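Local structure of prolyl 4-hydroxylase (Paramecium bursaria Chlorella virus 1, 5C5T) at residues Q133-D145 with R199-P211. The protein probably hydroxylates proline residues in collagen-like sequences, as an iron- and 2-oxoglutarate-dependent dioxygenase. Residues are numbered along the deposited sequence; the frame is centred on the assembly and turned at random.
With ZN (zinc ion), chain D; AKG (2-oxoglutaric acid), chain C.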
loop_
_atom_site.group_PDB
_atom_site.type_symbol
_atom_site.label_atom_id
_atom_site.label_comp_id
_atom_site.label_asym_id
_atom_site.label_seq_id
_atom_site.Cartn_x
_atom_site.Cartn_y
_atom_site.Cartn_z
ATOM N N GLN A 133 -10.337 -13.876 4.393
ATOM C CA GLN A 133 -9.843 -13.196 3.195
ATOM C C GLN A 133 -8.365 -12.812 3.367
ATOM O O GLN A 133 -7.861 -12.649 4.480
ATOM C CB GLN A 133 -10.717 -11.987 2.865
ATOM C CG GLN A 133 -12.110 -12.417 2.414
ATOM C CD GLN A 133 -12.886 -11.341 1.736
ATOM O OE1 GLN A 133 -13.000 -10.244 2.224
ATOM N NE2 GLN A 133 -13.431 -11.657 0.574
ATOM N N TYR A 134 -7.677 -12.720 2.233
ATOM C CA TYR A 134 -6.220 -12.648 2.214
ATOM C C TYR A 134 -5.772 -12.258 0.815
ATOM O O TYR A 134 -6.579 -12.204 -0.081
ATOM C CB TYR A 134 -5.580 -13.985 2.587
ATOM C CG TYR A 134 -5.897 -15.114 1.646
ATOM C CD1 TYR A 134 -7.093 -15.846 1.770
ATOM C CD2 TYR A 134 -5.032 -15.424 0.599
ATOM C CE1 TYR A 134 -7.378 -16.883 0.911
ATOM C CE2 TYR A 134 -5.323 -16.457 -0.261
ATOM C CZ TYR A 134 -6.495 -17.175 -0.097
ATOM O OH TYR A 134 -6.806 -18.206 -0.948
ATOM N N TYR A 135 -4.478 -11.971 0.665
ATOM C CA TYR A 135 -3.860 -11.629 -0.640
ATOM C C TYR A 135 -2.546 -12.415 -0.703
ATOM O O TYR A 135 -1.575 -12.029 -0.046
ATOM C CB TYR A 135 -3.620 -10.105 -0.767
ATOM C CG TYR A 135 -3.361 -9.568 -2.175
ATOM C CD1 TYR A 135 -2.990 -10.403 -3.238
ATOM C CD2 TYR A 135 -3.487 -8.202 -2.419
ATOM C CE1 TYR A 135 -2.768 -9.883 -4.503
ATOM C CE2 TYR A 135 -3.253 -7.679 -3.672
ATOM C CZ TYR A 135 -2.933 -8.511 -4.718
ATOM O OH TYR A 135 -2.695 -7.987 -5.971
ATOM N N TYR A 136 -2.517 -13.513 -1.476
ATOM C CA TYR A 136 -1.319 -14.359 -1.635
ATOM C C TYR A 136 -0.082 -13.586 -2.087
ATOM O O TYR A 136 -0.217 -12.585 -2.758
ATOM C CB TYR A 136 -1.581 -15.452 -2.655
ATOM C CG TYR A 136 -0.512 -16.508 -2.799
ATOM C CD1 TYR A 136 -0.335 -17.485 -1.825
ATOM C CD2 TYR A 136 0.289 -16.559 -3.933
ATOM C CE1 TYR A 136 0.641 -18.461 -1.960
ATOM C CE2 TYR A 136 1.256 -17.542 -4.085
ATOM C CZ TYR A 136 1.424 -18.495 -3.092
ATOM O OH TYR A 136 2.376 -19.489 -3.218
ATOM N N HIS A 137 1.114 -14.058 -1.729
ATOM C CA HIS A 137 2.322 -13.267 -2.010
ATOM C C HIS A 137 2.509 -12.916 -3.482
ATOM O O HIS A 137 2.264 -13.692 -4.387
ATOM C CB HIS A 137 3.587 -13.938 -1.450
ATOM C CG HIS A 137 3.850 -15.326 -1.924
ATOM N ND1 HIS A 137 4.324 -15.619 -3.187
ATOM C CD2 HIS A 137 3.754 -16.512 -1.274
ATOM C CE1 HIS A 137 4.493 -16.927 -3.298
ATOM N NE2 HIS A 137 4.167 -17.486 -2.147
ATOM N N HIS A 138 2.934 -11.682 -3.685
ATOM C CA HIS A 138 3.070 -11.131 -5.016
ATOM C C HIS A 138 4.028 -9.936 -4.959
ATOM O O HIS A 138 4.444 -9.477 -3.878
ATOM C CB HIS A 138 1.697 -10.684 -5.527
ATOM C CG HIS A 138 1.081 -9.644 -4.658
ATOM N ND1 HIS A 138 0.449 -9.918 -3.461
ATOM C CD2 HIS A 138 1.034 -8.311 -4.815
ATOM C CE1 HIS A 138 0.084 -8.782 -2.899
ATOM N NE2 HIS A 138 0.432 -7.787 -3.699
ATOM N N TYR A 139 4.361 -9.426 -6.139
ATOM C CA TYR A 139 4.970 -8.085 -6.277
ATOM C C TYR A 139 3.933 -7.074 -6.789
ATOM O O TYR A 139 3.018 -7.434 -7.508
ATOM C CB TYR A 139 6.133 -8.116 -7.254
ATOM C CG TYR A 139 7.086 -9.281 -7.043
ATOM C CD1 TYR A 139 8.023 -9.249 -6.021
ATOM C CD2 TYR A 139 7.083 -10.386 -7.896
ATOM C CE1 TYR A 139 8.905 -10.236 -5.850
ATOM C CE2 TYR A 139 7.973 -11.422 -7.698
ATOM C CZ TYR A 139 8.871 -11.332 -6.668
ATOM O OH TYR A 139 9.791 -12.320 -6.439
ATOM N N ASP A 140 4.110 -5.806 -6.466
ATOM C CA ASP A 140 3.139 -4.785 -6.902
ATOM C C ASP A 140 3.444 -4.228 -8.302
ATOM O O ASP A 140 2.690 -3.421 -8.820
ATOM C CB ASP A 140 3.064 -3.638 -5.878
ATOM C CG ASP A 140 2.178 -3.964 -4.665
ATOM O OD1 ASP A 140 1.561 -5.056 -4.627
ATOM O OD2 ASP A 140 2.079 -3.097 -3.749
ATOM N N GLY A 141 4.509 -4.705 -8.921
ATOM C CA GLY A 141 4.825 -4.314 -10.278
ATOM C C GLY A 141 4.984 -5.529 -11.160
ATOM O O GLY A 141 4.875 -6.673 -10.718
ATOM N N ASP A 142 5.289 -5.253 -12.424
ATOM C CA ASP A 142 5.524 -6.235 -13.454
ATOM C C ASP A 142 6.946 -6.820 -13.432
ATOM O O ASP A 142 7.948 -6.087 -13.538
ATOM C CB ASP A 142 5.249 -5.571 -14.802
ATOM C CG ASP A 142 3.829 -5.751 -15.270
ATOM O OD1 ASP A 142 2.886 -5.624 -14.455
ATOM O OD2 ASP A 142 3.679 -6.025 -16.485
ATOM N N ASP A 143 7.072 -8.142 -13.304
ATOM C CA ASP A 143 8.397 -8.737 -13.362
ATOM C C ASP A 143 8.965 -8.675 -14.789
ATOM O O ASP A 143 8.429 -9.262 -15.728
ATOM C CB ASP A 143 8.383 -10.188 -12.849
ATOM C CG ASP A 143 9.777 -10.753 -12.607
ATOM O OD1 ASP A 143 10.778 -10.005 -12.665
ATOM O OD2 ASP A 143 9.879 -11.970 -12.335
ATOM N N CYS A 144 10.053 -7.940 -14.932
ATOM C CA CYS A 144 10.570 -7.573 -16.249
ATOM C C CYS A 144 12.092 -7.477 -16.241
ATOM O O CYS A 144 12.726 -7.313 -15.199
ATOM C CB CYS A 144 9.987 -6.239 -16.718
ATOM S SG CYS A 144 10.394 -4.854 -15.573
ATOM N N ASP A 145 12.684 -7.593 -17.424
ATOM C CA ASP A 145 14.113 -7.426 -17.576
ATOM C C ASP A 145 14.369 -6.471 -18.741
ATOM O O ASP A 145 14.813 -5.334 -18.557
ATOM C CB ASP A 145 14.791 -8.774 -17.803
ATOM C CG ASP A 145 16.299 -8.655 -17.933
ATOM O OD1 ASP A 145 16.875 -7.646 -17.479
ATOM O OD2 ASP A 145 16.920 -9.584 -18.486
ATOM N N ARG A 199 13.525 0.434 -13.886
ATOM C CA ARG A 199 12.169 -0.099 -13.644
ATOM C C ARG A 199 12.094 -1.640 -13.422
ATOM O O ARG A 199 11.008 -2.205 -13.432
ATOM C CB ARG A 199 11.236 0.365 -14.777
ATOM C CG ARG A 199 11.239 1.901 -14.925
ATOM C CD ARG A 199 10.308 2.405 -16.032
ATOM N NE ARG A 199 10.378 1.580 -17.248
ATOM C CZ ARG A 199 11.316 1.691 -18.182
ATOM N NH1 ARG A 199 12.284 2.593 -18.044
ATOM N NH2 ARG A 199 11.290 0.898 -19.250
ATOM N N LYS A 200 13.218 -2.283 -13.125
ATOM C CA LYS A 200 13.219 -3.684 -12.699
ATOM C C LYS A 200 12.759 -3.807 -11.241
ATOM O O LYS A 200 13.077 -2.951 -10.436
ATOM C CB LYS A 200 14.597 -4.333 -12.840
ATOM C CG LYS A 200 15.042 -4.463 -14.301
ATOM C CD LYS A 200 16.373 -5.163 -14.379
ATOM C CE LYS A 200 16.886 -5.189 -15.794
ATOM N NZ LYS A 200 18.273 -5.711 -15.878
ATOM N N LEU A 201 12.068 -4.891 -10.901
ATOM C CA LEU A 201 11.588 -5.095 -9.544
ATOM C C LEU A 201 12.708 -5.273 -8.499
ATOM O O LEU A 201 13.745 -5.916 -8.764
ATOM C CB LEU A 201 10.717 -6.349 -9.469
ATOM C CG LEU A 201 9.391 -6.362 -10.233
ATOM C CD1 LEU A 201 8.717 -7.735 -9.951
ATOM C CD2 LEU A 201 8.491 -5.247 -9.873
ATOM N N TYR A 202 12.459 -4.757 -7.305
ATOM C CA TYR A 202 13.180 -5.228 -6.108
ATOM C C TYR A 202 12.441 -6.477 -5.644
ATOM O O TYR A 202 11.386 -6.340 -5.026
ATOM C CB TYR A 202 13.183 -4.172 -4.991
ATOM C CG TYR A 202 13.859 -2.875 -5.347
ATOM C CD1 TYR A 202 15.242 -2.802 -5.441
ATOM C CD2 TYR A 202 13.125 -1.719 -5.566
ATOM C CE1 TYR A 202 15.864 -1.607 -5.764
ATOM C CE2 TYR A 202 13.732 -0.539 -5.870
ATOM C CZ TYR A 202 15.104 -0.472 -5.970
ATOM O OH TYR A 202 15.700 0.753 -6.306
ATOM N N LYS A 203 12.937 -7.678 -5.925
ATOM C CA LYS A 203 12.209 -8.861 -5.488
ATOM C C LYS A 203 12.269 -9.066 -3.955
ATOM O O LYS A 203 11.481 -9.850 -3.408
ATOM C CB LYS A 203 12.705 -10.101 -6.231
ATOM C CG LYS A 203 12.270 -10.083 -7.699
ATOM C CD LYS A 203 12.792 -11.285 -8.411
ATOM C CE LYS A 203 12.884 -11.069 -9.916
ATOM N NZ LYS A 203 13.703 -12.162 -10.554
ATOM N N GLU A 204 13.123 -8.303 -3.269
ATOM C CA GLU A 204 13.106 -8.262 -1.795
ATOM C C GLU A 204 11.758 -7.861 -1.158
ATOM O O GLU A 204 11.515 -8.119 -0.004
ATOM C CB GLU A 204 14.183 -7.300 -1.292
ATOM C CG GLU A 204 15.612 -7.759 -1.608
ATOM C CD GLU A 204 16.132 -7.330 -2.972
ATOM O OE1 GLU A 204 15.379 -6.781 -3.812
ATOM O OE2 GLU A 204 17.332 -7.594 -3.213
ATOM N N THR A 205 10.901 -7.182 -1.895
ATOM C CA THR A 205 9.630 -6.732 -1.325
ATOM C C THR A 205 8.449 -7.492 -1.854
ATOM O O THR A 205 7.336 -6.984 -1.827
ATOM C CB THR A 205 9.425 -5.210 -1.557
ATOM O OG1 THR A 205 9.529 -4.917 -2.957
ATOM C CG2 THR A 205 10.452 -4.433 -0.811
ATOM N N LEU A 206 8.699 -8.765 -2.213
ATOM C CA LEU A 206 7.626 -9.779 -2.240
ATOM C C LEU A 206 6.805 -9.632 -0.956
ATOM O O LEU A 206 7.345 -9.572 0.119
ATOM C CB LEU A 206 8.218 -11.182 -2.347
ATOM C CG LEU A 206 7.292 -12.406 -2.353
ATOM C CD1 LEU A 206 6.565 -12.426 -3.686
ATOM C CD2 LEU A 206 8.108 -13.694 -2.132
ATOM N N HIS A 207 5.505 -9.521 -1.096
ATOM C CA HIS A 207 4.682 -9.350 0.118
ATOM C C HIS A 207 3.297 -9.982 -0.029
ATOM O O HIS A 207 2.861 -10.324 -1.145
ATOM C CB HIS A 207 4.591 -7.837 0.448
ATOM C CG HIS A 207 3.893 -7.055 -0.616
ATOM N ND1 HIS A 207 4.505 -6.756 -1.817
ATOM C CD2 HIS A 207 2.620 -6.613 -0.724
ATOM C CE1 HIS A 207 3.649 -6.108 -2.592
ATOM N NE2 HIS A 207 2.487 -6.048 -1.966
ATOM N N ALA A 208 2.614 -10.110 1.107
ATOM C CA ALA A 208 1.289 -10.711 1.166
ATOM C C ALA A 208 0.475 -10.069 2.258
ATOM O O ALA A 208 1.030 -9.519 3.205
ATOM C CB ALA A 208 1.409 -12.193 1.432
ATOM N N GLY A 209 -0.838 -10.100 2.110
ATOM C CA GLY A 209 -1.706 -9.823 3.237
ATOM C C GLY A 209 -2.165 -11.173 3.782
ATOM O O GLY A 209 -2.819 -11.927 3.078
ATOM N N LEU A 210 -1.814 -11.482 5.026
ATOM C CA LEU A 210 -2.141 -12.774 5.611
ATOM C C LEU A 210 -3.619 -12.889 5.979
ATOM O O LEU A 210 -4.353 -11.901 6.103
ATOM C CB LEU A 210 -1.259 -13.010 6.849
ATOM C CG LEU A 210 0.257 -13.036 6.612
ATOM C CD1 LEU A 210 0.980 -13.461 7.865
ATOM C CD2 LEU A 210 0.629 -13.961 5.456
ATOM N N PRO A 211 -4.101 -14.121 6.143
ATOM C CA PRO A 211 -5.549 -14.191 6.380
ATOM C C PRO A 211 -6.039 -13.492 7.635
ATOM O O PRO A 211 -5.353 -13.509 8.669
ATOM C CB PRO A 211 -5.781 -15.699 6.471
ATOM C CG PRO A 211 -4.682 -16.288 5.639
ATOM C CD PRO A 211 -3.504 -15.456 5.963
HETATM ZN ZN ZN D . 0.666 -5.827 -2.993
HETATM C C1 AKG C . -1.876 -4.928 -2.106
HETATM O O1 AKG C . -3.069 -4.495 -2.101
HETATM O O2 AKG C . -1.225 -4.887 -3.183
HETATM C C2 AKG C . -1.309 -5.584 -0.878
HETATM O O5 AKG C . -0.307 -6.234 -1.006
HETATM C C3 AKG C . -2.018 -5.424 0.477
HETATM C C4 AKG C . -1.244 -6.059 1.604
HETATM C C5 AKG C . -2.082 -6.247 2.841
HETATM O O3 AKG C . -3.337 -6.347 2.750
HETATM O O4 AKG C . -1.508 -6.281 3.972
HETATM O O HOH W 1 6.492 -5.496 -4.554
HETATM O O HOH W 2 11.979 -7.576 -12.553
#
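The rings of His138 and His207 meet at the zinc ion with their planes 61° apart, as part of the HxD...H facial triad of the double-stranded beta-helix fold of 2-oxoglutarate oxygenases. One face of His138 lies against the Tyr135 ring, with His138 CE1 over the centre of that ring, while 2-oxoglutarate O5 comes to the edge of the His138 ring. The edge of His207 receives O5 as well, together with Asp140 OD1, whose carboxylate stands almost perpendicular to the imidazole. Both NE2 atoms are 2.1 Å from the zinc ion, and Asp140 OD1 with O2 and O5 of 2-oxoglutarate complete five ligands. Each imidazole has its rotation fixed, because ND1 donates close to the ring plane to a carbonyl of its own segment: His138 to Tyr136 O and His207 to Thr205 O. His138 and His207 pair across the strands and leave the same face of the sheet; with CG between the backbone N and the carbonyl carbon in both (chi1 near 60°), their rings swing in to the zinc ion. Asp140 OD2, which does not bind the metal, is held by Thr156 and Trp223.

The two antiparallel strands that carry these rings also pair Tyr135 with Gly209, and a beta bulge between the pairs shifts the register by one. At Tyr135 N the bond to Gly209 O is nearly straight (177°), and His137 CA makes a CH...O contact to His207 O.

Past the metal, Leu206 CD1 sits over one face of the Tyr139 ring, 4.1 Å from its centroid, in a CH-pi contact, and Lys203 O lies at the ring edge. Leu201 CD1 reaches Tyr139 CG obliquely. Lys200 NZ forms a salt bridge to Asp145 OD1 at 2.9 Å, its hydrogen bond being weak.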